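PDB 4ART: structural protein ORF273, which is a component of the virion of the Acidianus two-tailed virus, has a fold new when it was determined, withstands heat and acid, and has no established molecular role. Local coordinates for residues K138-A143 and N158-D163; D27-A32 and T245-C250; Y58-R63 and Y88-T93. All coordinates share one frame; numbering follows the deposited sequence.

Contact 1: K138-A143 and N158-D163; sequences KYYIHA and NIYDID
Tyr140 and Tyr160 face each other as a hydrogen-bonded pair of two antiparallel strands. Tyr140 N donates to Tyr160 O at 2.9 Å, and Tyr160 N returns the bond to Tyr140 O at 2.8 Å. Both side chains leave the sheet on the same face and run side by side. Their first torsions differ: the Tyr140 ring is trans to its own N (chi1 167°), while the Tyr160 ring lies beside its N (chi1 -59°). This brings Tyr140 CD2 to 3.6 Å from Tyr160 CD1, which lies in plane at the edge of the Tyr140 ring. The two ring planes are inclined by 40°. The hydroxyls part company: Tyr140 OH is hydrogen-bonded to Glu92, and Tyr160 OH to a water. On the same flank, Ile162 CG1 packs 3.9 Å from Tyr140 CB.

Tyr139 belongs to the other face, with Ile141, Ile159 and Asp161. Its CD1 presses on Ile159 CG2 at 3.4 Å, the two side chains crossing at a slant. Leu31 of helix 23-44 also touches this ring. Tyr139 OH reaches a water that donates to Asp161 OD2. A second water links that carboxylate oxygen to Lys138 NZ, which at 4.2 Å from Asp161 OD2 is too far for a salt bridge.

His142 and Asn158 exchange backbone bonds in both directions at one end of the pairing. At the other, Ile162 N donates to Lys138 O at 3.0 Å. There the second strand gives way to a helix. Asp161 is its N-cap, with OD1 bonded to Ser164 N. The pairing is that of an antiparallel beta hairpin, strands 139-146 and 154-161, in the middle of the mixed sheet; the second strand runs directly into helix 162-168.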
loop_
_atom_site.group_PDB
_atom_site.type_symbol
_atom_site.label_atom_id
_atom_site.label_comp_id
_atom_site.label_asym_id
_atom_site.label_seq_id
_atom_site.Cartn_x
_atom_site.Cartn_y
_atom_site.Cartn_z
ATOM N N LYS A 138 -7.970 -13.512 17.757
ATOM C CA LYS A 138 -8.221 -14.722 16.967
ATOM C C LYS A 138 -8.367 -14.386 15.477
ATOM O O LYS A 138 -7.911 -15.151 14.626
ATOM C CB LYS A 138 -9.467 -15.449 17.481
ATOM C CG LYS A 138 -9.673 -16.851 16.888
ATOM C CD LYS A 138 -10.868 -17.538 17.505
ATOM C CE LYS A 138 -11.214 -18.855 16.862
ATOM N NZ LYS A 138 -10.363 -19.958 17.385
ATOM N N TYR A 139 -8.997 -13.240 15.161
ATOM C CA TYR A 139 -9.296 -12.884 13.783
ATOM C C TYR A 139 -8.746 -11.596 13.269
ATOM O O TYR A 139 -8.632 -10.606 13.993
ATOM C CB TYR A 139 -10.819 -12.875 13.560
ATOM C CG TYR A 139 -11.493 -14.222 13.751
ATOM C CD1 TYR A 139 -11.496 -15.168 12.738
ATOM C CD2 TYR A 139 -12.192 -14.515 14.922
ATOM C CE1 TYR A 139 -12.154 -16.392 12.891
ATOM C CE2 TYR A 139 -12.845 -15.738 15.094
ATOM C CZ TYR A 139 -12.820 -16.678 14.076
ATOM O OH TYR A 139 -13.446 -17.902 14.215
ATOM N N TYR A 140 -8.417 -11.620 11.978
ATOM C CA TYR A 140 -8.036 -10.444 11.233
ATOM C C TYR A 140 -9.168 -10.214 10.230
ATOM O O TYR A 140 -9.530 -11.123 9.484
ATOM C CB TYR A 140 -6.666 -10.579 10.526
ATOM C CG TYR A 140 -6.459 -9.456 9.519
ATOM C CD1 TYR A 140 -6.030 -8.205 9.923
ATOM C CD2 TYR A 140 -6.805 -9.621 8.178
ATOM C CE1 TYR A 140 -5.915 -7.150 9.010
ATOM C CE2 TYR A 140 -6.721 -8.574 7.267
ATOM C CZ TYR A 140 -6.260 -7.344 7.679
ATOM O OH TYR A 140 -6.139 -6.362 6.722
ATOM N N ILE A 141 -9.741 -9.005 10.237
ATOM C CA ILE A 141 -10.873 -8.693 9.349
ATOM C C ILE A 141 -10.516 -7.563 8.392
ATOM O O ILE A 141 -10.062 -6.504 8.810
ATOM C CB ILE A 141 -12.180 -8.389 10.153
ATOM C CG1 ILE A 141 -12.509 -9.527 11.134
ATOM C CG2 ILE A 141 -13.347 -8.081 9.224
ATOM C CD1 ILE A 141 -13.761 -9.286 12.042
ATOM N N HIS A 142 -10.732 -7.803 7.109
ATOM C CA HIS A 142 -10.523 -6.808 6.079
ATOM C C HIS A 142 -11.865 -6.464 5.493
ATOM O O HIS A 142 -12.517 -7.341 4.923
ATOM C CB HIS A 142 -9.553 -7.310 4.997
ATOM C CG HIS A 142 -9.159 -6.237 4.000
ATOM N ND1 HIS A 142 -8.687 -6.568 2.759
ATOM C CD2 HIS A 142 -9.125 -4.875 4.116
ATOM C CE1 HIS A 142 -8.418 -5.421 2.139
ATOM N NE2 HIS A 142 -8.667 -4.375 2.905
ATOM N N ALA A 143 -12.321 -5.218 5.728
ATOM C CA ALA A 143 -13.589 -4.695 5.218
ATOM C C ALA A 143 -13.286 -3.762 4.069
ATOM O O ALA A 143 -12.399 -2.932 4.187
ATOM C CB ALA A 143 -14.355 -3.965 6.309
ATOM N N ASN A 158 -14.136 -9.677 4.854
ATOM C CA ASN A 158 -13.297 -10.891 4.776
ATOM C C ASN A 158 -12.710 -11.203 6.139
ATOM O O ASN A 158 -11.960 -10.403 6.670
ATOM C CB ASN A 158 -12.154 -10.700 3.746
ATOM C CG ASN A 158 -12.664 -10.665 2.326
ATOM O OD1 ASN A 158 -13.488 -11.456 1.937
ATOM N ND2 ASN A 158 -12.487 -9.564 1.632
ATOM N N ILE A 159 -13.036 -12.379 6.689
ATOM C CA ILE A 159 -12.579 -12.812 8.001
ATOM C C ILE A 159 -11.532 -13.909 7.899
ATOM O O ILE A 159 -11.810 -15.004 7.413
ATOM C CB ILE A 159 -13.786 -13.181 8.901
ATOM C CG1 ILE A 159 -14.773 -11.990 9.002
ATOM C CG2 ILE A 159 -13.297 -13.610 10.254
ATOM C CD1 ILE A 159 -16.101 -12.344 9.468
ATOM N N TYR A 160 -10.336 -13.631 8.425
ATOM C CA TYR A 160 -9.211 -14.577 8.409
ATOM C C TYR A 160 -8.916 -15.014 9.823
ATOM O O TYR A 160 -8.846 -14.185 10.722
ATOM C CB TYR A 160 -7.941 -13.888 7.843
ATOM C CG TYR A 160 -8.087 -13.342 6.436
ATOM C CD1 TYR A 160 -8.597 -12.067 6.211
ATOM C CD2 TYR A 160 -7.753 -14.119 5.323
ATOM C CE1 TYR A 160 -8.769 -11.576 4.919
ATOM C CE2 TYR A 160 -7.898 -13.631 4.032
ATOM C CZ TYR A 160 -8.419 -12.366 3.832
ATOM O OH TYR A 160 -8.524 -11.883 2.555
ATOM N N ASP A 161 -8.669 -16.293 9.997
ATOM C CA ASP A 161 -8.239 -16.891 11.260
ATOM C C ASP A 161 -6.727 -16.661 11.278
ATOM O O ASP A 161 -6.036 -17.132 10.378
ATOM C CB ASP A 161 -8.554 -18.408 11.280
ATOM C CG ASP A 161 -8.094 -19.092 12.560
ATOM O OD1 ASP A 161 -6.941 -19.528 12.618
ATOM O OD2 ASP A 161 -8.863 -19.135 13.512
ATOM N N ILE A 162 -6.218 -15.944 12.281
ATOM C CA ILE A 162 -4.798 -15.584 12.375
ATOM C C ILE A 162 -3.851 -16.793 12.436
ATOM O O ILE A 162 -2.853 -16.793 11.732
ATOM C CB ILE A 162 -4.543 -14.493 13.484
ATOM C CG1 ILE A 162 -5.271 -13.166 13.102
ATOM C CG2 ILE A 162 -3.027 -14.274 13.742
ATOM C CD1 ILE A 162 -5.379 -12.153 14.162
ATOM N N ASP A 163 -4.171 -17.813 13.247
ATOM C CA ASP A 163 -3.355 -19.026 13.380
ATOM C C ASP A 163 -3.186 -19.741 12.057
ATOM O O ASP A 163 -2.081 -20.169 11.723
ATOM C CB ASP A 163 -4.009 -20.026 14.363
ATOM C CG ASP A 163 -4.049 -19.610 15.810
ATOM O OD1 ASP A 163 -3.262 -18.718 16.192
ATOM O OD2 ASP A 163 -4.828 -20.224 16.580
HETATM O O HOH W 1 -6.595 -17.332 15.388
HETATM O O HOH W 2 -8.072 -19.686 15.837
HETATM O O HOH W 3 -12.022 -19.722 12.774
HETATM O O HOH W 4 -9.744 -9.535 1.754
#

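Contact 2: D27-A32 and T245-C250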
loop_
_atom_site.group_PDB
_atom_site.type_symbol
_atom_site.label_atom_id
_atom_site.label_comp_id
_atom_site.label_asym_id
_atom_site.label_seq_id
_atom_site.Cartn_x
_atom_site.Cartn_y
_atom_site.Cartn_z
ATOM N N ASP A 27 -19.678 -17.628 14.765
ATOM C CA ASP A 27 -18.897 -16.478 15.267
ATOM C C ASP A 27 -18.520 -15.538 14.145
ATOM O O ASP A 27 -18.573 -14.316 14.328
ATOM C CB ASP A 27 -17.612 -16.942 15.970
ATOM C CG ASP A 27 -17.750 -17.409 17.414
ATOM O OD1 ASP A 27 -18.896 -17.395 17.947
ATOM O OD2 ASP A 27 -16.716 -17.780 18.018
ATOM N N GLU A 28 -18.138 -16.093 12.971
ATOM C CA GLU A 28 -17.736 -15.271 11.830
ATOM C C GLU A 28 -18.909 -14.505 11.259
ATOM O O GLU A 28 -18.744 -13.349 10.916
ATOM C CB GLU A 28 -17.020 -16.100 10.765
ATOM C CG GLU A 28 -15.697 -16.649 11.272
ATOM C CD GLU A 28 -15.077 -17.698 10.377
ATOM O OE1 GLU A 28 -15.691 -18.767 10.162
ATOM O OE2 GLU A 28 -13.977 -17.432 9.859
ATOM N N GLU A 29 -20.110 -15.114 11.234
ATOM C CA GLU A 29 -21.305 -14.412 10.756
ATOM C C GLU A 29 -21.605 -13.234 11.690
ATOM O O GLU A 29 -21.897 -12.142 11.214
ATOM C CB GLU A 29 -22.507 -15.371 10.664
ATOM C CG GLU A 29 -23.642 -14.877 9.771
ATOM C CD GLU A 29 -23.363 -14.757 8.283
ATOM O OE1 GLU A 29 -22.814 -15.716 7.692
ATOM O OE2 GLU A 29 -23.752 -13.721 7.696
ATOM N N LYS A 30 -21.500 -13.463 13.019
ATOM C CA LYS A 30 -21.687 -12.446 14.068
ATOM C C LYS A 30 -20.697 -11.299 13.899
ATOM O O LYS A 30 -21.086 -10.140 13.981
ATOM C CB LYS A 30 -21.564 -13.069 15.465
ATOM C CG LYS A 30 -22.788 -13.902 15.836
ATOM C CD LYS A 30 -22.524 -14.792 17.058
ATOM C CE LYS A 30 -23.635 -15.783 17.330
ATOM N NZ LYS A 30 -23.436 -16.501 18.624
ATOM N N LEU A 31 -19.436 -11.624 13.628
ATOM C CA LEU A 31 -18.380 -10.632 13.443
ATOM C C LEU A 31 -18.632 -9.738 12.231
ATOM O O LEU A 31 -18.397 -8.539 12.317
ATOM C CB LEU A 31 -16.993 -11.316 13.330
ATOM C CG LEU A 31 -16.386 -11.837 14.642
ATOM C CD1 LEU A 31 -15.232 -12.791 14.345
ATOM C CD2 LEU A 31 -15.920 -10.674 15.557
ATOM N N ALA A 32 -19.093 -10.324 11.105
ATOM C CA ALA A 32 -19.388 -9.585 9.876
ATOM C C ALA A 32 -20.554 -8.599 10.088
ATOM O O ALA A 32 -20.464 -7.468 9.635
ATOM C CB ALA A 32 -19.691 -10.545 8.750
ATOM N N THR A 245 -9.250 -20.264 3.387
ATOM C CA THR A 245 -10.277 -19.473 2.737
ATOM C C THR A 245 -10.865 -18.500 3.802
ATOM O O THR A 245 -11.285 -18.977 4.877
ATOM C CB THR A 245 -11.400 -20.414 2.160
ATOM O OG1 THR A 245 -10.811 -21.424 1.358
ATOM C CG2 THR A 245 -12.365 -19.666 1.294
ATOM N N PRO A 246 -10.924 -17.171 3.535
ATOM C CA PRO A 246 -11.592 -16.275 4.492
ATOM C C PRO A 246 -13.117 -16.469 4.487
ATOM O O PRO A 246 -13.679 -16.860 3.477
ATOM C CB PRO A 246 -11.268 -14.867 3.958
ATOM C CG PRO A 246 -11.129 -15.039 2.529
ATOM C CD PRO A 246 -10.529 -16.437 2.314
ATOM N N TYR A 247 -13.777 -16.177 5.594
ATOM C CA TYR A 247 -15.224 -16.216 5.639
ATOM C C TYR A 247 -15.614 -14.865 5.078
ATOM O O TYR A 247 -15.212 -13.826 5.601
ATOM C CB TYR A 247 -15.685 -16.373 7.071
ATOM C CG TYR A 247 -17.142 -16.704 7.212
ATOM C CD1 TYR A 247 -17.574 -18.027 7.268
ATOM C CD2 TYR A 247 -18.094 -15.695 7.369
ATOM C CE1 TYR A 247 -18.907 -18.338 7.503
ATOM C CE2 TYR A 247 -19.420 -15.994 7.633
ATOM C CZ TYR A 247 -19.823 -17.317 7.690
ATOM O OH TYR A 247 -21.136 -17.615 7.888
ATOM N N GLN A 248 -16.303 -14.879 3.944
ATOM C CA GLN A 248 -16.612 -13.665 3.195
ATOM C C GLN A 248 -18.092 -13.300 3.211
ATOM O O GLN A 248 -18.936 -14.127 2.845
ATOM C CB GLN A 248 -16.082 -13.839 1.767
ATOM C CG GLN A 248 -16.133 -12.594 0.895
ATOM C CD GLN A 248 -15.413 -12.860 -0.408
ATOM O OE1 GLN A 248 -16.044 -12.932 -1.458
ATOM N NE2 GLN A 248 -14.072 -13.038 -0.370
ATOM N N VAL A 249 -18.416 -12.069 3.685
ATOM C CA VAL A 249 -19.823 -11.589 3.758
ATOM C C VAL A 249 -19.949 -10.275 2.993
ATOM O O VAL A 249 -19.123 -9.379 3.189
ATOM C CB VAL A 249 -20.418 -11.513 5.201
ATOM C CG1 VAL A 249 -21.892 -11.132 5.193
ATOM C CG2 VAL A 249 -20.215 -12.812 5.955
ATOM N N CYS A 250 -20.973 -10.177 2.109
ATOM C CA CYS A 250 -21.191 -9.026 1.241
ATOM C C CYS A 250 -22.537 -8.355 1.414
ATOM O O CYS A 250 -23.489 -8.965 1.888
ATOM C CB CYS A 250 -20.887 -9.346 -0.220
ATOM S SG CYS A 250 -19.251 -10.052 -0.498
#
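The Tyr247 ring extends away from its own backbone N (chi1 -168°), which carries it from the strand to the helix and lays it against Glu28. Glu29 bends at its second torsion (chi2 66°), and this turns its carboxylate to the phenol end of the same ring. The two glutamates thus take different parts of one tyrosine. Glu28 CB sits over one face of the ring, shifted toward its rim, 3.7 Å from the centroid, in a CH-pi contact. The Glu28 carboxylate lies by the base of the tyrosine, with Glu28 OE2 3.4 Å from Tyr247 CB. Glu29 OE1 lies at the ring edge and accepts a short hydrogen bond of 2.5 Å from Tyr247 OH. The hydroxyl meets OE1 on the anti side, somewhat out of the carboxylate plane, and the carboxylate and ring planes stand 70° apart.

One helical turn beyond Glu28, Ala32 CB packs on Val249 CG2 at 3.6 Å. Helix 23-44 is thereby joined to strand 247-253, next to the disulfide between Cys250 and Cys263. This is a surface contact, partly apolar and partly polar. Tyr247 OH as donor is consistent with a charged Glu29, though so short a distance should not be pressed further.

Contact 3: Y58-R63 and Y88-T93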
loop_
_atom_site.group_PDB
_atom_site.type_symbol
_atom_site.label_atom_id
_atom_site.label_comp_id
_atom_site.label_asym_id
_atom_site.label_seq_id
_atom_site.Cartn_x
_atom_site.Cartn_y
_atom_site.Cartn_z
ATOM N N TYR A 58 -9.478 1.670 11.194
ATOM C CA TYR A 58 -9.040 0.565 12.039
ATOM C C TYR A 58 -9.902 0.415 13.272
ATOM O O TYR A 58 -10.241 1.413 13.911
ATOM C CB TYR A 58 -7.550 0.695 12.408
ATOM C CG TYR A 58 -6.636 0.754 11.202
ATOM C CD1 TYR A 58 -6.264 -0.404 10.529
ATOM C CD2 TYR A 58 -6.174 1.972 10.711
ATOM C CE1 TYR A 58 -5.448 -0.354 9.402
ATOM C CE2 TYR A 58 -5.355 2.034 9.581
ATOM C CZ TYR A 58 -4.983 0.867 8.938
ATOM O OH TYR A 58 -4.184 0.922 7.822
ATOM N N TYR A 59 -10.266 -0.829 13.596
ATOM C CA TYR A 59 -11.103 -1.109 14.753
ATOM C C TYR A 59 -10.669 -2.352 15.482
ATOM O O TYR A 59 -10.051 -3.238 14.896
ATOM C CB TYR A 59 -12.555 -1.373 14.332
ATOM C CG TYR A 59 -13.239 -0.271 13.571
ATOM C CD1 TYR A 59 -14.001 0.688 14.234
ATOM C CD2 TYR A 59 -13.241 -0.258 12.179
ATOM C CE1 TYR A 59 -14.668 1.685 13.533
ATOM C CE2 TYR A 59 -13.901 0.737 11.469
ATOM C CZ TYR A 59 -14.624 1.694 12.151
ATOM O OH TYR A 59 -15.291 2.643 11.448
ATOM N N TYR A 60 -11.089 -2.457 16.750
ATOM C CA TYR A 60 -10.947 -3.687 17.506
ATOM C C TYR A 60 -12.347 -4.200 17.847
ATOM O O TYR A 60 -13.242 -3.413 18.156
ATOM C CB TYR A 60 -10.181 -3.479 18.809
ATOM C CG TYR A 60 -8.753 -2.986 18.671
ATOM C CD1 TYR A 60 -7.845 -3.636 17.841
ATOM C CD2 TYR A 60 -8.273 -1.957 19.473
ATOM C CE1 TYR A 60 -6.511 -3.219 17.760
ATOM C CE2 TYR A 60 -6.946 -1.545 19.411
ATOM C CZ TYR A 60 -6.071 -2.164 18.537
ATOM O OH TYR A 60 -4.765 -1.732 18.471
ATOM N N ILE A 61 -12.532 -5.509 17.797
ATOM C CA ILE A 61 -13.758 -6.146 18.237
ATOM C C ILE A 61 -13.349 -6.905 19.479
ATOM O O ILE A 61 -12.370 -7.666 19.461
ATOM C CB ILE A 61 -14.517 -7.026 17.193
ATOM C CG1 ILE A 61 -14.808 -6.227 15.907
ATOM C CG2 ILE A 61 -15.829 -7.582 17.788
ATOM C CD1 ILE A 61 -15.431 -7.029 14.750
ATOM N N LEU A 62 -14.064 -6.634 20.573
ATOM C CA LEU A 62 -13.812 -7.249 21.857
ATOM C C LEU A 62 -14.514 -8.584 21.931
ATOM O O LEU A 62 -15.356 -8.908 21.076
ATOM C CB LEU A 62 -14.194 -6.308 23.026
ATOM C CG LEU A 62 -13.330 -5.047 23.224
ATOM C CD1 LEU A 62 -13.532 -4.450 24.597
ATOM C CD2 LEU A 62 -11.885 -5.194 22.758
ATOM N N ARG A 63 -14.123 -9.393 22.912
ATOM C CA ARG A 63 -14.630 -10.747 23.083
ATOM C C ARG A 63 -16.166 -10.725 23.361
ATOM O O ARG A 63 -16.855 -11.664 23.008
ATOM C CB ARG A 63 -13.776 -11.440 24.183
ATOM C CG ARG A 63 -13.863 -12.954 24.270
ATOM C CD ARG A 63 -13.215 -13.736 23.143
ATOM N NE ARG A 63 -13.585 -15.156 23.191
ATOM C CZ ARG A 63 -14.722 -15.667 22.717
ATOM N NH1 ARG A 63 -15.628 -14.877 22.145
ATOM N NH2 ARG A 63 -14.966 -16.968 22.820
ATOM N N TYR A 88 -10.363 -9.282 20.469
ATOM C CA TYR A 88 -10.667 -10.573 19.851
ATOM C C TYR A 88 -10.416 -10.559 18.324
ATOM O O TYR A 88 -9.985 -11.568 17.751
ATOM C CB TYR A 88 -12.133 -10.912 20.142
ATOM C CG TYR A 88 -12.601 -12.262 19.651
ATOM C CD1 TYR A 88 -11.921 -13.424 19.998
ATOM C CD2 TYR A 88 -13.773 -12.388 18.909
ATOM C CE1 TYR A 88 -12.392 -14.681 19.612
ATOM C CE2 TYR A 88 -14.256 -13.645 18.518
ATOM C CZ TYR A 88 -13.559 -14.784 18.873
ATOM O OH TYR A 88 -14.012 -16.019 18.494
ATOM N N ALA A 89 -10.705 -9.422 17.673
ATOM C CA ALA A 89 -10.536 -9.242 16.231
ATOM C C ALA A 89 -10.041 -7.851 15.919
ATOM O O ALA A 89 -10.427 -6.881 16.588
ATOM C CB ALA A 89 -11.850 -9.510 15.494
ATOM N N PHE A 90 -9.166 -7.756 14.908
ATOM C CA PHE A 90 -8.619 -6.494 14.400
ATOM C C PHE A 90 -9.262 -6.255 13.035
ATOM O O PHE A 90 -9.323 -7.165 12.228
ATOM C CB PHE A 90 -7.090 -6.573 14.291
ATOM C CG PHE A 90 -6.433 -5.363 13.677
ATOM C CD1 PHE A 90 -6.363 -4.162 14.370
ATOM C CD2 PHE A 90 -5.874 -5.426 12.411
ATOM C CE1 PHE A 90 -5.746 -3.043 13.803
ATOM C CE2 PHE A 90 -5.262 -4.313 11.842
ATOM C CZ PHE A 90 -5.176 -3.129 12.547
ATOM N N VAL A 91 -9.796 -5.053 12.810
ATOM C CA VAL A 91 -10.494 -4.709 11.575
ATOM C C VAL A 91 -9.712 -3.629 10.828
ATOM O O VAL A 91 -9.398 -2.597 11.397
ATOM C CB VAL A 91 -11.958 -4.245 11.830
ATOM C CG1 VAL A 91 -12.722 -4.058 10.521
ATOM C CG2 VAL A 91 -12.700 -5.187 12.755
ATOM N N GLU A 92 -9.426 -3.877 9.543
ATOM C CA GLU A 92 -8.798 -2.920 8.644
ATOM C C GLU A 92 -9.827 -2.608 7.546
ATOM O O GLU A 92 -10.250 -3.503 6.806
ATOM C CB GLU A 92 -7.494 -3.484 8.055
ATOM C CG GLU A 92 -6.864 -2.614 6.982
ATOM C CD GLU A 92 -5.435 -2.951 6.590
ATOM O OE1 GLU A 92 -4.910 -4.000 7.033
ATOM O OE2 GLU A 92 -4.839 -2.159 5.824
ATOM N N THR A 93 -10.224 -1.343 7.448
ATOM C CA THR A 93 -11.178 -0.892 6.445
ATOM C C THR A 93 -10.474 -0.122 5.328
ATOM O O THR A 93 -9.753 0.839 5.590
ATOM C CB THR A 93 -12.296 -0.093 7.098
ATOM O OG1 THR A 93 -12.803 -0.857 8.188
ATOM C CG2 THR A 93 -13.419 0.243 6.128
#
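A classic beta bulge lies at one end of this antiparallel strand pair, where Tyr88 and Ala89 both face Ile61. Ile61 O accepts from two backbone donors, Tyr88 N at 2.8 Å and Ala89 N at 3.0 Å. Ile61 N donates to Ala89 O, and Tyr59 and Val91 exchange bonds in both directions. Just past the bulge, the guanidinium of Arg63 lies flat on the Tyr88 ring. The planes are 13° apart and Arg63 CZ is 4.4 Å from the Tyr88 centroid, so the stack is also a cation-pi contact. A bend at chi2 (71°) folds the arginine over the ring, and Arg63 CD meets Tyr88 CD1 at 3.4 Å.

The pair belongs to the mixed sheet, with strand 58-62 between strands 67-69 and 87-96. On one face Tyr58, Tyr60 and Phe90 form an aromatic cluster. Both tyrosine rings meet Phe90 rim to rim: Tyr58 CD1 is 3.6 Å from Phe90 CZ, and Tyr60 CE1 is 3.5 Å from Phe90 CD1. Phe119 adds an edge-to-face contact with Phe90. On the other face Ile61 CD1 packs 3.9 Å from Val91 CG2, and Leu31, Ile34 and Val35 of helix 23-44 also touch Ile61.

All three contacts reach the same mixed sheet, in which strands 58-62, 87-96, 139-146, 154-161 and 247-253 are successive neighbours. Contact 3 pairs the first two of these, contact 1 the next two. Contact 2 sets helix 23-44 against the last. Centres of contacts 1 and 2, and of contacts 1 and 3, are about 9 Å apart; those of contacts 2 and 3 are about 13 Å apart. Contact 2 closes a loop of over 200 residues. Contacts 3 and 1 lie inside it, one after the other. Leu31 of the helix touches Ile61, Tyr139 and Ile159, so the N-terminal helix packs across several strands and ties distant parts of the chain together.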